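Local atomic coordinates of colicin-B (Escherichia coli, PDB entry 1RH1), a protein that forms channels that depolarise the cytoplasmic membrane of Escherichia coli and close relatives, dissipating the energy of the target cell. Residues A[453-457]-A[458-462]. Numbering follows the deposited sequence.
Sequences SGMAS and AVALS
M455 lays its side chain against the first turn of helix 457-472: SD sits 3.5 Å from CA of A460 and also touches its methyl group, while CG meets CB of V459 at 4.0 Å. Extended through its first two torsions, with CG anti to the backbone N (chi1 -176°), M455 carries CG and SD to the helix; its side chain crosses that of V459 at about a right angle. The methyl of A456 touches a different branch of this valine, CB to CG2 at 3.8 Å. Alongside these apolar contacts the backbone begins its helical bonding. O of A456, the N-cap residue, accepts a hydrogen bond from N of A460 at 3.0 Å, and O of S457 one from N of L461 at 2.8 Å, more bent (142° at the hydrogen). W450 touches both M455 and A460, and Y420 packs on M455 and V459. E318 and L322 of the long helix 291-340 lie on A458. Upstream, G454 has positive phi, G454 N bonding V451 O and M455 N bonding W450 O. Residues 453-462 thus join two helices of the pore-forming domain: a Schellman motif with G454 as C' ends helix 441-452 just before the N-cap of helix 457-472, which lies in a predicted transmembrane segment.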
ATOM      1  N   SER A 453     -17.103  16.754 -15.857  1.00  6.97           N
ATOM      2  CA  SER A 453     -17.218  15.518 -16.611  1.00  6.48           C
ATOM      3  C   SER A 453     -16.227  14.450 -16.156  1.00  7.97           C
ATOM      4  O   SER A 453     -16.049  13.434 -16.837  1.00  9.04           O
ATOM      5  CB  SER A 453     -17.044  15.821 -18.082  1.00  5.37           C
ATOM      6  OG  SER A 453     -18.157  16.593 -18.528  1.00 11.92           O
ATOM      7  N   GLY A 454     -15.564  14.670 -14.997  1.00  8.05           N
ATOM      8  CA  GLY A 454     -14.750  13.628 -14.379  1.00 11.15           C
ATOM      9  C   GLY A 454     -13.237  13.769 -14.208  1.00 12.73           C
ATOM     10  O   GLY A 454     -12.659  12.763 -13.768  1.00 11.01           O
ATOM     11  N   MET A 455     -12.567  14.912 -14.527  1.00 10.87           N
ATOM     12  CA  MET A 455     -11.108  15.091 -14.384  1.00  5.70           C
ATOM     13  C   MET A 455     -10.774  15.524 -12.976  1.00  3.34           C
ATOM     14  O   MET A 455     -11.481  16.337 -12.380  1.00  4.43           O
ATOM     15  CB  MET A 455     -10.570  16.159 -15.363  1.00  7.57           C
ATOM     16  CG  MET A 455      -9.065  16.467 -15.464  1.00  5.57           C
ATOM     17  SD  MET A 455      -8.681  17.605 -16.808  1.00  2.00           S
ATOM     18  CE  MET A 455      -8.646  16.422 -18.091  1.00  2.00           C
ATOM     19  N   ALA A 456      -9.703  14.929 -12.446  1.00  2.00           N
ATOM     20  CA  ALA A 456      -9.177  15.280 -11.132  1.00  2.85           C
ATOM     21  C   ALA A 456      -8.814  16.768 -11.079  1.00  3.64           C
ATOM     22  O   ALA A 456      -8.116  17.196 -11.993  1.00  8.26           O
ATOM     23  CB  ALA A 456      -7.938  14.452 -10.875  1.00  2.00           C
ATOM     24  N   SER A 457      -9.244  17.597 -10.112  1.00  2.00           N
ATOM     25  CA  SER A 457      -8.927  19.024 -10.078  1.00  4.36           C
ATOM     26  C   SER A 457      -7.469  19.343 -10.324  1.00  5.12           C
ATOM     27  O   SER A 457      -7.157  20.222 -11.123  1.00  9.00           O
ATOM     28  CB  SER A 457      -9.240  19.684  -8.749  1.00  6.52           C
ATOM     29  OG  SER A 457     -10.610  19.850  -8.451  1.00 10.53           O
ATOM     30  N   ALA A 458      -6.570  18.594  -9.678  1.00  6.91           N
ATOM     31  CA  ALA A 458      -5.142  18.770  -9.878  1.00  6.23           C
ATOM     32  C   ALA A 458      -4.738  18.599 -11.344  1.00  5.52           C
ATOM     33  O   ALA A 458      -4.073  19.492 -11.865  1.00  7.68           O
ATOM     34  CB  ALA A 458      -4.392  17.765  -9.023  1.00  6.12           C
ATOM     35  N   VAL A 459      -5.164  17.538 -12.046  1.00  2.92           N
ATOM     36  CA  VAL A 459      -4.885  17.358 -13.469  1.00  3.24           C
ATOM     37  C   VAL A 459      -5.534  18.505 -14.271  1.00  6.82           C
ATOM     38  O   VAL A 459      -4.923  19.042 -15.199  1.00  8.53           O
ATOM     39  CB  VAL A 459      -5.441  15.993 -13.940  1.00  2.00           C
ATOM     40  CG1 VAL A 459      -5.004  15.681 -15.335  1.00  2.00           C
ATOM     41  CG2 VAL A 459      -4.882  14.884 -13.115  1.00  2.00           C
ATOM     42  N   ALA A 460      -6.746  18.969 -13.944  1.00  3.05           N
ATOM     43  CA  ALA A 460      -7.349  20.070 -14.674  1.00  2.47           C
ATOM     44  C   ALA A 460      -6.643  21.389 -14.433  1.00  3.39           C
ATOM     45  O   ALA A 460      -6.671  22.266 -15.296  1.00  5.10           O
ATOM     46  CB  ALA A 460      -8.786  20.247 -14.279  1.00  2.00           C
ATOM     47  N   LEU A 461      -6.010  21.556 -13.270  1.00  3.10           N
ATOM     48  CA  LEU A 461      -5.233  22.751 -12.989  1.00  3.51           C
ATOM     49  C   LEU A 461      -3.957  22.732 -13.821  1.00  7.16           C
ATOM     50  O   LEU A 461      -3.564  23.761 -14.367  1.00  5.75           O
ATOM     51  CB  LEU A 461      -4.795  22.829 -11.548  1.00  3.84           C
ATOM     52  CG  LEU A 461      -5.200  24.024 -10.703  1.00  7.05           C
ATOM     53  CD1 LEU A 461      -4.354  23.938  -9.464  1.00  2.00           C
ATOM     54  CD2 LEU A 461      -4.980  25.369 -11.383  1.00  2.93           C
ATOM     55  N   SER A 462      -3.304  21.570 -13.946  1.00  5.80           N
ATOM     56  CA  SER A 462      -2.076  21.457 -14.697  1.00  4.22           C
ATOM     57  C   SER A 462      -2.263  21.790 -16.151  1.00  9.25           C
ATOM     58  O   SER A 462      -1.696  22.787 -16.571  1.00 11.26           O
ATOM     59  CB  SER A 462      -1.548  20.083 -14.558  1.00  2.00           C
ATOM     60  OG  SER A 462      -1.095  20.041 -13.220  1.00  8.06           O
TER